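Local coordinates for 457aa long hypothetical protein (Pyrococcus horikoshii, PDB 2CSU), which is of unknown function but has the CoA-binding Rossmann-like domain and the two flavodoxin-like domains found in the succinyl-CoA ligase family, at residues 81-86 with 116-122; 194-200 with 225-230; 234-238 with 258-262; 294-298 with 317-321. All blocks are in the same frame, centred on the assembly; numbering follows the deposited sequence.

Followed from the N terminus, the four contacts come in series, each closing before the next opens, so none nests in or crosses another. Contact 1 closes a loop of 29 residues in the CoA-binding domain, pairing helices 74-87 and 104-120. Contact 2 closes 24 residues, joining the ends of helices 190-197 and 216-229 in the first flavodoxin-like domain. Contact 3, in the same domain, starts just beyond it and brings strand 232-236 to helix 258-267 across 19 residues, mostly not modelled. Contact 4 closes 18 residues, pairing strands 295-300 and 319-320 in the last domain. Contacts 1 and 4 lie on opposite sides of the chain's centre, their centres about 54 Å apart.

Contact 1 of 4, residues 81-86 with 116-122; sequences LIQCGE and IAHKYGM
Gly85 lies against the ring of Tyr120, its CA over one face and 3.6 Å from the ring centroid, 22° off the normal: a CH-pi contact in which the backbone itself meets the aromatic. Met122 (modelled as selenomethionine) reaches the same glycine, with SE 3.4 Å from Gly85 CA, and its CE runs on to Leu81 CD1 at 3.6 Å. Leu81 CD2 packs on Ile116 CG2 at 3.8 Å, while Ile82 lies across Ile116, CG1 against CD1 at 3.7 Å. Tyr120 CG stands anti to the carbonyl carbon (chi1 -75°), which turns one ring face to Gly85 of helix 74-87 and brings OH beside Ile82 CG2 and Glu86 CG. The Glu86 carboxylate has its salt-bridge partner in Lys59.

The segment axes run nearly parallel, 6° apart and 9.6 Å at closest approach. Gly121, with positive phi, ends the second helix in a Schellman motif and lets Met122 return to the interface; Leu81 and Ala117 also touch Ile124. A water lies within hydrogen-bonding distance of both Gly85 O and Tyr120 O, though it may not donate to both at once. No direct hydrogen bond crosses between the segments, so cohesion rests mainly on apolar packing and the bare glycine surface.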
loop_
_atom_site.group_PDB
_atom_site.type_symbol
_atom_site.label_atom_id
_atom_site.label_comp_id
_atom_site.label_asym_id
_atom_site.label_seq_id
_atom_site.Cartn_x
_atom_site.Cartn_y
_atom_site.Cartn_z
ATOM N N LEU A 81 0.191 -28.151 31.211
ATOM C CA LEU A 81 -0.124 -26.948 31.967
ATOM C C LEU A 81 0.092 -27.190 33.455
ATOM O O LEU A 81 0.669 -26.353 34.140
ATOM C CB LEU A 81 -1.573 -26.532 31.728
ATOM C CG LEU A 81 -2.018 -25.271 32.470
ATOM C CD1 LEU A 81 -1.312 -24.059 31.880
ATOM C CD2 LEU A 81 -3.525 -25.098 32.332
ATOM N N ILE A 82 -0.372 -28.335 33.954
ATOM C CA ILE A 82 -0.210 -28.681 35.366
ATOM C C ILE A 82 1.279 -28.790 35.704
ATOM O O ILE A 82 1.722 -28.324 36.757
ATOM C CB ILE A 82 -0.941 -30.014 35.705
ATOM C CG1 ILE A 82 -2.456 -29.815 35.528
ATOM C CG2 ILE A 82 -0.627 -30.464 37.155
ATOM C CD1 ILE A 82 -3.307 -31.036 35.843
ATOM N N GLN A 83 2.059 -29.405 34.816
ATOM C CA GLN A 83 3.489 -29.505 35.068
ATOM C C GLN A 83 4.059 -28.083 35.220
ATOM O O GLN A 83 4.785 -27.798 36.170
ATOM C CB GLN A 83 4.179 -30.252 33.923
ATOM C CG GLN A 83 4.087 -31.793 34.033
ATOM C CD GLN A 83 4.703 -32.508 32.838
ATOM O OE1 GLN A 83 5.836 -32.221 32.445
ATOM N NE2 GLN A 83 3.963 -33.444 32.259
ATOM N N CYS A 84 3.713 -27.181 34.302
ATOM C CA CYS A 84 4.205 -25.817 34.406
ATOM C C CYS A 84 3.819 -25.276 35.781
ATOM O O CYS A 84 4.603 -24.587 36.441
ATOM C CB CYS A 84 3.605 -24.939 33.311
ATOM S SG CYS A 84 4.202 -25.297 31.646
ATOM N N GLY A 85 2.603 -25.612 36.211
ATOM C CA GLY A 85 2.131 -25.162 37.505
ATOM C C GLY A 85 3.027 -25.578 38.659
ATOM O O GLY A 85 3.404 -24.749 39.494
ATOM N N GLU A 86 3.371 -26.860 38.716
ATOM C CA GLU A 86 4.216 -27.368 39.788
ATOM C C GLU A 86 5.619 -26.758 39.695
ATOM O O GLU A 86 6.281 -26.507 40.715
ATOM C CB GLU A 86 4.294 -28.889 39.696
ATOM C CG GLU A 86 2.940 -29.556 39.447
ATOM C CD GLU A 86 3.037 -31.071 39.275
ATOM O OE1 GLU A 86 3.989 -31.544 38.610
ATOM O OE2 GLU A 86 2.154 -31.794 39.796
ATOM N N ILE A 116 -7.144 -24.173 36.138
ATOM C CA ILE A 116 -5.881 -24.733 36.595
ATOM C C ILE A 116 -4.855 -23.621 36.750
ATOM O O ILE A 116 -4.109 -23.589 37.724
ATOM C CB ILE A 116 -5.333 -25.787 35.612
ATOM C CG1 ILE A 116 -6.202 -27.047 35.657
ATOM C CG2 ILE A 116 -3.891 -26.129 35.963
ATOM C CD1 ILE A 116 -5.713 -28.176 34.740
ATOM N N ALA A 117 -4.827 -22.698 35.796
ATOM C CA ALA A 117 -3.869 -21.604 35.865
ATOM C C ALA A 117 -4.066 -20.778 37.120
ATOM O O ALA A 117 -3.111 -20.503 37.831
ATOM C CB ALA A 117 -3.979 -20.716 34.630
ATOM N N HIS A 118 -5.304 -20.382 37.393
ATOM C CA HIS A 118 -5.587 -19.570 38.571
ATOM C C HIS A 118 -5.153 -20.261 39.862
ATOM O O HIS A 118 -4.720 -19.604 40.809
ATOM C CB HIS A 118 -7.083 -19.214 38.625
ATOM C CG HIS A 118 -7.524 -18.307 37.514
ATOM N ND1 HIS A 118 -6.676 -17.883 36.515
ATOM C CD2 HIS A 118 -8.729 -17.746 37.247
ATOM C CE1 HIS A 118 -7.336 -17.097 35.680
ATOM N NE2 HIS A 118 -8.583 -16.998 36.102
ATOM N N LYS A 119 -5.259 -21.583 39.895
ATOM C CA LYS A 119 -4.856 -22.343 41.067
ATOM C C LYS A 119 -3.358 -22.213 41.328
ATOM O O LYS A 119 -2.930 -22.076 42.475
ATOM C CB LYS A 119 -5.185 -23.827 40.893
ATOM C CG LYS A 119 -4.484 -24.695 41.928
ATOM C CD LYS A 119 -4.761 -26.180 41.759
ATOM C CE LYS A 119 -4.064 -26.967 42.867
ATOM N NZ LYS A 119 -4.435 -28.411 42.887
ATOM N N TYR A 120 -2.563 -22.279 40.263
ATOM C CA TYR A 120 -1.115 -22.188 40.397
ATOM C C TYR A 120 -0.609 -20.760 40.331
ATOM O O TYR A 120 0.589 -20.513 40.452
ATOM C CB TYR A 120 -0.441 -23.035 39.316
ATOM C CG TYR A 120 -0.506 -24.526 39.587
ATOM C CD1 TYR A 120 0.356 -25.122 40.504
ATOM C CD2 TYR A 120 -1.427 -25.340 38.927
ATOM C CE1 TYR A 120 0.313 -26.485 40.755
ATOM C CE2 TYR A 120 -1.478 -26.717 39.175
ATOM C CZ TYR A 120 -0.601 -27.279 40.086
ATOM O OH TYR A 120 -0.602 -28.640 40.300
ATOM N N GLY A 121 -1.529 -19.817 40.154
ATOM C CA GLY A 121 -1.112 -18.415 40.016
ATOM C C GLY A 121 -0.476 -18.121 38.649
ATOM O O GLY A 121 0.391 -17.272 38.494
HETATM N N MSE A 122 -0.913 -18.877 37.638
HETATM C CA MSE A 122 -0.372 -18.654 36.311
HETATM C C MSE A 122 -1.346 -17.860 35.435
HETATM O O MSE A 122 -2.557 -17.853 35.627
HETATM C CB MSE A 122 -0.078 -20.025 35.692
HETATM C CG MSE A 122 0.517 -21.004 36.705
HETATM SE SE MSE A 122 1.645 -22.182 35.950
HETATM C CE MSE A 122 0.542 -22.788 34.664
HETATM O O HOH W 1 3.139 -21.733 39.421
#

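Contact 2 of 4, residues 194-200 with 225-230; sequences MEYLADT and RVTKKK
Two helices of the flavodoxin-like domain, 190-197 and 216-229, meet here near their C-terminal ends, with the turns that follow them. Lys230, just past the second helix, reaches across to the end of the first. Its NZ donates to Leu197 O at 2.8 Å, nearly along the C=O axis, and to Thr200 O at 2.7 Å, from above the carbonyl plane, 46° out of it. Asp203 O accepts a further bond from the same NZ, so three backbone carbonyls grip the ammonium group. The Lys230 side chain bends at chi3 (132°), and its CE passes 3.1 Å from Ala198 O. A positive charge set among carbonyls at a helix end is probably stabilised by the helix dipole.

Closer to solvent, the extended Lys229 crosses Asp199 obliquely and forms a salt bridge, NZ to OD1 at 2.9 Å, using the syn lone pair of that oxygen. Glu195 OE2 and Arg225 NH2 make a long salt bridge of 3.7 Å, OE2 at the guanidinium edge, the carboxylate turned well out of its plane. Between these polar groups, Ala198 CB rests against both methyls of Val226, 3.7 Å from CG1, and Val226 CG2 lies 3.6 Å from Met194 O. Val226 and Met194 also touch Ile232 of strand 232-236, giving the layering of helices on the parallel part of a mixed sheet typical of a flavodoxin-like alpha/beta domain.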
loop_
_atom_site.group_PDB
_atom_site.type_symbol
_atom_site.label_atom_id
_atom_site.label_comp_id
_atom_site.label_asym_id
_atom_site.label_seq_id
_atom_site.Cartn_x
_atom_site.Cartn_y
_atom_site.Cartn_z
HETATM N N MSE A 194 -3.672 -3.752 28.003
HETATM C CA MSE A 194 -3.631 -2.301 27.922
HETATM C C MSE A 194 -3.167 -1.727 29.251
HETATM O O MSE A 194 -2.504 -0.692 29.278
HETATM C CB MSE A 194 -5.006 -1.717 27.564
HETATM C CG MSE A 194 -5.356 -1.799 26.084
HETATM SE SE MSE A 194 -7.075 -1.295 25.663
HETATM C CE MSE A 194 -7.838 -2.177 26.726
ATOM N N GLU A 195 -3.517 -2.382 30.357
ATOM C CA GLU A 195 -3.082 -1.878 31.654
ATOM C C GLU A 195 -1.563 -1.986 31.741
ATOM O O GLU A 195 -0.884 -1.050 32.149
ATOM C CB GLU A 195 -3.734 -2.661 32.804
ATOM C CG GLU A 195 -5.190 -2.263 33.086
ATOM C CD GLU A 195 -5.849 -3.104 34.179
ATOM O OE1 GLU A 195 -5.767 -4.352 34.115
ATOM O OE2 GLU A 195 -6.454 -2.513 35.099
ATOM N N TYR A 196 -1.020 -3.129 31.349
ATOM C CA TYR A 196 0.426 -3.303 31.402
ATOM C C TYR A 196 1.179 -2.358 30.443
ATOM O O TYR A 196 2.163 -1.720 30.829
ATOM C CB TYR A 196 0.768 -4.752 31.081
ATOM C CG TYR A 196 2.193 -4.966 30.642
ATOM C CD1 TYR A 196 3.243 -4.967 31.566
ATOM C CD2 TYR A 196 2.494 -5.176 29.297
ATOM C CE1 TYR A 196 4.556 -5.178 31.157
ATOM C CE2 TYR A 196 3.803 -5.384 28.878
ATOM C CZ TYR A 196 4.826 -5.384 29.812
ATOM O OH TYR A 196 6.120 -5.576 29.394
ATOM N N LEU A 197 0.708 -2.278 29.199
ATOM C CA LEU A 197 1.330 -1.448 28.176
ATOM C C LEU A 197 1.245 0.041 28.467
ATOM O O LEU A 197 2.018 0.834 27.931
ATOM C CB LEU A 197 0.695 -1.749 26.812
ATOM C CG LEU A 197 1.008 -3.115 26.195
ATOM C CD1 LEU A 197 0.091 -3.377 25.011
ATOM C CD2 LEU A 197 2.470 -3.143 25.751
ATOM N N ALA A 198 0.301 0.428 29.315
ATOM C CA ALA A 198 0.147 1.830 29.660
ATOM C C ALA A 198 1.415 2.415 30.290
ATOM O O ALA A 198 1.662 3.614 30.168
ATOM C CB ALA A 198 -1.032 2.009 30.619
ATOM N N ASP A 199 2.222 1.578 30.942
ATOM C CA ASP A 199 3.421 2.078 31.616
ATOM C C ASP A 199 4.804 1.767 31.053
ATOM O O ASP A 199 5.799 2.330 31.517
ATOM C CB ASP A 199 3.388 1.665 33.093
ATOM C CG ASP A 199 2.256 2.326 33.844
ATOM O OD1 ASP A 199 2.032 3.535 33.617
ATOM O OD2 ASP A 199 1.592 1.641 34.648
ATOM N N THR A 200 4.898 0.883 30.073
ATOM C CA THR A 200 6.211 0.605 29.513
ATOM C C THR A 200 6.689 1.880 28.817
ATOM O O THR A 200 5.925 2.828 28.649
ATOM C CB THR A 200 6.157 -0.536 28.478
ATOM O OG1 THR A 200 5.024 -0.347 27.625
ATOM C CG2 THR A 200 6.062 -1.887 29.169
ATOM N N ARG A 225 -8.688 5.387 30.873
ATOM C CA ARG A 225 -7.521 5.809 31.644
ATOM C C ARG A 225 -6.241 5.800 30.797
ATOM O O ARG A 225 -5.508 6.780 30.711
ATOM C CB ARG A 225 -7.369 4.847 32.825
ATOM C CG ARG A 225 -8.175 5.284 34.049
ATOM C CD ARG A 225 -7.808 4.478 35.299
ATOM N NE ARG A 225 -8.339 3.114 35.216
ATOM C CZ ARG A 225 -7.458 2.150 34.909
ATOM N NH1 ARG A 225 -6.184 2.454 34.711
ATOM N NH2 ARG A 225 -7.866 0.879 34.828
ATOM N N VAL A 226 -5.958 4.631 30.187
ATOM C CA VAL A 226 -4.737 4.506 29.398
ATOM C C VAL A 226 -4.642 5.574 28.294
ATOM O O VAL A 226 -3.588 6.126 28.013
ATOM C CB VAL A 226 -4.692 3.107 28.780
ATOM C CG1 VAL A 226 -3.395 2.925 27.991
ATOM C CG2 VAL A 226 -4.775 2.048 29.868
ATOM N N THR A 227 -5.794 5.823 27.635
ATOM C CA THR A 227 -5.789 6.766 26.520
ATOM C C THR A 227 -5.395 8.169 26.957
ATOM O O THR A 227 -5.294 9.096 26.163
ATOM C CB THR A 227 -7.189 6.790 25.908
ATOM O OG1 THR A 227 -7.135 7.475 24.657
ATOM C CG2 THR A 227 -8.134 7.545 26.840
ATOM N N LYS A 228 -5.210 8.331 28.275
ATOM C CA LYS A 228 -4.722 9.602 28.742
ATOM C C LYS A 228 -3.185 9.665 28.697
ATOM O O LYS A 228 -2.595 10.704 28.422
ATOM C CB LYS A 228 -5.323 9.849 30.127
ATOM C CG LYS A 228 -6.819 10.189 29.987
ATOM C CD LYS A 228 -7.470 10.661 31.290
ATOM C CE LYS A 228 -8.912 11.145 31.087
ATOM N NZ LYS A 228 -9.678 10.959 32.319
ATOM N N LYS A 229 -2.539 8.500 28.942
ATOM C CA LYS A 229 -1.078 8.411 28.837
ATOM C C LYS A 229 -0.596 8.248 27.381
ATOM O O LYS A 229 0.195 9.029 26.864
ATOM C CB LYS A 229 -0.620 7.213 29.665
ATOM C CG LYS A 229 -0.994 7.363 31.139
ATOM C CD LYS A 229 -0.564 6.149 31.957
ATOM C CE LYS A 229 -0.676 6.390 33.467
ATOM N NZ LYS A 229 -0.290 5.181 34.199
ATOM N N LYS A 230 -1.061 7.161 26.736
ATOM C CA LYS A 230 -0.724 6.959 25.330
ATOM C C LYS A 230 -1.903 6.402 24.539
ATOM O O LYS A 230 -2.849 5.853 25.089
ATOM C CB LYS A 230 0.467 6.003 25.239
ATOM C CG LYS A 230 0.832 5.378 26.588
ATOM C CD LYS A 230 1.675 4.111 26.428
ATOM C CE LYS A 230 2.911 4.111 27.335
ATOM N NZ LYS A 230 3.705 2.910 27.086
#

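Contact 3 of 4, residues 234-238 with 258-262; sequences ALKAG and WKIYE
Lys236, at the end of strand 232-236 in the flavodoxin-like alpha/beta domain, meets Trp258 and Tyr261 on the first turn of helix 258-267. Strand and helix segments run nearly antiparallel, at 168°, with their axes 10.2 Å apart at closest approach.

One direct hydrogen bond joins them: Trp258 NE1 donates to Lys236 O at 3.2 Å with an N-H...O angle of 143°. The oxygen lies near the indole plane. The bond is bent, and the donor also stands well above the carbonyl plane rather than on a lone pair. A water accepts from Lys236 N and donates weakly to Glu262 OE2.

Aromatic contacts involve both rings. Gly238 O sits over one face of the indole, 3.2 Å from Trp258 CD1, and Glu262 CG lies over the opposite face. Lys236 CE sits over the centre of the Tyr261 ring, 3.9 Å from its centroid, as a CH-pi contact.

The aliphatic chain of Lys236 runs alongside the indole, antiparallel to the Trp258 side chain, with CG 3.5 Å from Trp258 CD1. Bends at chi2 (79°) and chi4 carry it over Tyr261 and turn the ammonium back to its own strand end. There NZ donates to Ala237 O at 2.7 Å and to Glu211 O as well.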
loop_
_atom_site.group_PDB
_atom_site.type_symbol
_atom_site.label_atom_id
_atom_site.label_comp_id
_atom_site.label_asym_id
_atom_site.label_seq_id
_atom_site.Cartn_x
_atom_site.Cartn_y
_atom_site.Cartn_z
ATOM N N ALA A 234 -7.926 1.179 17.355
ATOM C CA ALA A 234 -8.638 -0.077 17.131
ATOM C C ALA A 234 -9.286 -0.222 15.763
ATOM O O ALA A 234 -9.972 0.678 15.282
ATOM C CB ALA A 234 -9.704 -0.275 18.208
ATOM N N LEU A 235 -9.052 -1.371 15.146
ATOM C CA LEU A 235 -9.634 -1.715 13.854
ATOM C C LEU A 235 -10.642 -2.800 14.235
ATOM O O LEU A 235 -10.260 -3.902 14.631
ATOM C CB LEU A 235 -8.563 -2.284 12.900
ATOM C CG LEU A 235 -9.068 -2.956 11.601
ATOM C CD1 LEU A 235 -9.922 -1.974 10.794
ATOM C CD2 LEU A 235 -7.882 -3.453 10.768
ATOM N N LYS A 236 -11.926 -2.466 14.157
ATOM C CA LYS A 236 -12.994 -3.393 14.516
ATOM C C LYS A 236 -13.605 -4.047 13.278
ATOM O O LYS A 236 -14.065 -3.392 12.352
ATOM C CB LYS A 236 -14.074 -2.628 15.283
ATOM C CG LYS A 236 -15.317 -3.488 15.548
ATOM C CD LYS A 236 -15.124 -4.448 16.724
ATOM C CE LYS A 236 -16.386 -5.261 17.035
ATOM N NZ LYS A 236 -16.527 -6.350 16.068
ATOM N N ALA A 237 -13.548 -5.389 13.263
ATOM C CA ALA A 237 -14.098 -6.119 12.127
ATOM C C ALA A 237 -15.593 -6.385 12.301
ATOM O O ALA A 237 -16.085 -6.677 13.386
ATOM C CB ALA A 237 -13.352 -7.452 12.011
ATOM N N GLY A 238 -16.332 -6.238 11.186
ATOM C CA GLY A 238 -17.751 -6.564 11.222
ATOM C C GLY A 238 -18.624 -5.371 10.831
ATOM O O GLY A 238 -18.151 -4.329 10.392
ATOM N N TRP A 258 -21.535 -3.534 15.619
ATOM C CA TRP A 258 -20.385 -2.783 15.127
ATOM C C TRP A 258 -20.583 -1.275 15.290
ATOM O O TRP A 258 -19.640 -0.511 15.450
ATOM C CB TRP A 258 -20.190 -3.126 13.649
ATOM C CG TRP A 258 -19.045 -2.366 13.097
ATOM C CD1 TRP A 258 -17.685 -2.740 13.134
ATOM C CD2 TRP A 258 -19.104 -1.086 12.421
ATOM N NE1 TRP A 258 -16.876 -1.823 12.542
ATOM C CE2 TRP A 258 -17.773 -0.735 12.077
ATOM C CE3 TRP A 258 -20.144 -0.223 12.093
ATOM C CZ2 TRP A 258 -17.522 0.454 11.412
ATOM C CZ3 TRP A 258 -19.893 0.967 11.427
ATOM C CH2 TRP A 258 -18.571 1.307 11.090
ATOM N N LYS A 259 -21.860 -0.858 15.197
ATOM C CA LYS A 259 -22.166 0.564 15.303
ATOM C C LYS A 259 -21.916 1.095 16.716
ATOM O O LYS A 259 -21.274 2.117 16.927
ATOM C CB LYS A 259 -23.634 0.763 14.926
ATOM C CG LYS A 259 -23.879 2.106 14.236
ATOM C CD LYS A 259 -23.861 3.278 15.221
ATOM C CE LYS A 259 -23.998 4.633 14.519
ATOM N NZ LYS A 259 -23.905 5.712 15.503
ATOM N N ILE A 260 -22.490 0.382 17.701
ATOM C CA ILE A 260 -22.348 0.819 19.064
ATOM C C ILE A 260 -20.874 0.706 19.547
ATOM O O ILE A 260 -20.413 1.451 20.401
ATOM C CB ILE A 260 -23.319 -0.056 19.868
ATOM C CG1 ILE A 260 -23.361 0.399 21.332
ATOM C CG2 ILE A 260 -22.840 -1.516 19.847
ATOM C CD1 ILE A 260 -24.093 1.731 21.503
ATOM N N TYR A 261 -20.167 -0.285 18.974
ATOM C CA TYR A 261 -18.769 -0.480 19.339
ATOM C C TYR A 261 -17.926 0.759 19.034
ATOM O O TYR A 261 -17.094 1.194 19.820
ATOM C CB TYR A 261 -18.237 -1.678 18.550
ATOM C CG TYR A 261 -18.083 -2.847 19.455
ATOM C CD1 TYR A 261 -19.145 -3.728 19.637
ATOM C CD2 TYR A 261 -16.879 -3.069 20.123
ATOM C CE1 TYR A 261 -19.003 -4.827 20.471
ATOM C CE2 TYR A 261 -16.740 -4.162 20.965
ATOM C CZ TYR A 261 -17.796 -5.037 21.143
ATOM O OH TYR A 261 -17.661 -6.134 21.971
ATOM N N GLU A 262 -18.136 1.308 17.822
ATOM C CA GLU A 262 -17.377 2.488 17.425
ATOM C C GLU A 262 -17.620 3.662 18.377
ATOM O O GLU A 262 -16.698 4.309 18.856
ATOM C CB GLU A 262 -17.795 2.870 16.003
ATOM C CG GLU A 262 -17.710 1.691 15.032
ATOM C CD GLU A 262 -16.268 1.471 14.634
ATOM O OE1 GLU A 262 -15.783 2.189 13.770
ATOM O OE2 GLU A 262 -15.637 0.575 15.192
HETATM O O HOH W 2 -13.183 -0.060 12.921
#

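Contact 4 of 4, residues 294-298 with 317-321; sequences NKVAI and GLKLA
Three backbone hydrogen bonds join Asn294 and Val296 to Lys319 and Ala321 in parallel register. Val296 sits at their centre: its N donates to Lys319 O at 2.9 Å, and its O accepts from Ala321 N at 3.0 Å in a nearly straight bond of 174°. Lys319 N gives a longer bond of 3.3 Å to Asn294 O. Beside them, Lys295 CA approaches Lys319 O at 3.3 Å in a CA-H...O contact.

Turning at CB-CG (chi2 -60°) and again near its end, the Lys295 side chain doubles back, and NZ donates to Asn294 OD1 at 2.9 Å. Asn294 ND2 donates weakly to a water that in turn donates to Gly317 O.

Packing continues outward. Lys295 CB meets Ala321 CB at 3.6 Å, and the aliphatic part of Lys295 crosses that of Lys319. Ile298 CD1 presses tightly on Leu320 CD2 at 3.4 Å, and Val296 CG2 lies near Leu318 CD1. Helix 303-314 covers Ile298 and Leu318, while helix 434-450 packs on Asn294 and Leu318. Gly317 ends helix 303-314 in a Schellman motif, leading into strand 319-320. Strand, helix and parallel neighbouring strand thus form a beta-alpha-beta unit, the building block of flavodoxin-like alpha/beta domains.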
loop_
_atom_site.group_PDB
_atom_site.type_symbol
_atom_site.label_atom_id
_atom_site.label_comp_id
_atom_site.label_asym_id
_atom_site.label_seq_id
_atom_site.Cartn_x
_atom_site.Cartn_y
_atom_site.Cartn_z
ATOM N N ASN A 294 -4.631 22.295 15.432
ATOM C CA ASN A 294 -4.931 21.485 14.263
ATOM C C ASN A 294 -4.617 22.199 12.948
ATOM O O ASN A 294 -5.155 21.837 11.903
ATOM C CB ASN A 294 -6.409 21.093 14.261
ATOM C CG ASN A 294 -7.316 22.268 13.926
ATOM O OD1 ASN A 294 -7.068 23.396 14.350
ATOM N ND2 ASN A 294 -8.372 22.005 13.165
ATOM N N LYS A 295 -3.764 23.215 12.999
ATOM C CA LYS A 295 -3.408 23.961 11.796
ATOM C C LYS A 295 -2.120 23.375 11.218
ATOM O O LYS A 295 -1.045 23.467 11.815
ATOM C CB LYS A 295 -3.230 25.444 12.132
ATOM C CG LYS A 295 -4.507 26.118 12.638
ATOM C CD LYS A 295 -5.626 26.054 11.604
ATOM C CE LYS A 295 -6.915 26.704 12.108
ATOM N NZ LYS A 295 -7.475 26.022 13.314
ATOM N N VAL A 296 -2.237 22.780 10.042
ATOM C CA VAL A 296 -1.100 22.132 9.426
ATOM C C VAL A 296 -0.493 22.911 8.279
ATOM O O VAL A 296 -1.183 23.650 7.575
ATOM C CB VAL A 296 -1.513 20.731 8.913
ATOM C CG1 VAL A 296 -0.301 19.944 8.452
ATOM C CG2 VAL A 296 -2.254 19.993 10.003
ATOM N N ALA A 297 0.812 22.745 8.108
ATOM C CA ALA A 297 1.520 23.381 7.011
ATOM C C ALA A 297 1.961 22.266 6.074
ATOM O O ALA A 297 2.566 21.274 6.504
ATOM C CB ALA A 297 2.733 24.136 7.516
ATOM N N ILE A 298 1.650 22.427 4.796
ATOM C CA ILE A 298 2.041 21.450 3.794
ATOM C C ILE A 298 3.143 22.011 2.899
ATOM O O ILE A 298 2.974 23.074 2.300
ATOM C CB ILE A 298 0.873 21.073 2.861
ATOM C CG1 ILE A 298 -0.282 20.449 3.656
ATOM C CG2 ILE A 298 1.370 20.106 1.794
ATOM C CD1 ILE A 298 -1.555 20.310 2.838
ATOM N N GLY A 317 -10.936 16.534 8.956
ATOM C CA GLY A 317 -11.205 17.609 9.889
ATOM C C GLY A 317 -10.023 18.508 10.190
ATOM O O GLY A 317 -10.146 19.456 10.956
ATOM N N LEU A 318 -8.864 18.216 9.616
ATOM C CA LEU A 318 -7.712 19.064 9.854
ATOM C C LEU A 318 -7.831 20.306 8.983
ATOM O O LEU A 318 -8.452 20.271 7.925
ATOM C CB LEU A 318 -6.415 18.312 9.543
ATOM C CG LEU A 318 -5.974 17.371 10.666
ATOM C CD1 LEU A 318 -4.738 16.610 10.260
ATOM C CD2 LEU A 318 -5.702 18.185 11.919
ATOM N N LYS A 319 -7.235 21.404 9.428
ATOM C CA LYS A 319 -7.298 22.646 8.674
ATOM C C LYS A 319 -5.909 23.192 8.334
ATOM O O LYS A 319 -4.950 22.974 9.071
ATOM C CB LYS A 319 -8.086 23.687 9.475
ATOM C CG LYS A 319 -9.517 23.280 9.794
ATOM C CD LYS A 319 -10.352 23.117 8.534
ATOM C CE LYS A 319 -11.830 22.897 8.882
ATOM N NZ LYS A 319 -12.695 22.694 7.674
ATOM N N LEU A 320 -5.816 23.898 7.211
ATOM C CA LEU A 320 -4.555 24.494 6.764
ATOM C C LEU A 320 -4.285 25.799 7.498
ATOM O O LEU A 320 -5.164 26.648 7.613
ATOM C CB LEU A 320 -4.595 24.762 5.260
ATOM C CG LEU A 320 -4.531 23.542 4.340
ATOM C CD1 LEU A 320 -4.803 23.964 2.901
ATOM C CD2 LEU A 320 -3.155 22.892 4.453
ATOM N N ALA A 321 -3.063 25.953 7.994
ATOM C CA ALA A 321 -2.685 27.158 8.719
ATOM C C ALA A 321 -2.532 28.365 7.792
ATOM O O ALA A 321 -2.407 28.219 6.574
ATOM C CB ALA A 321 -1.383 26.918 9.478
HETATM O O HOH W 3 -9.264 18.990 14.065
#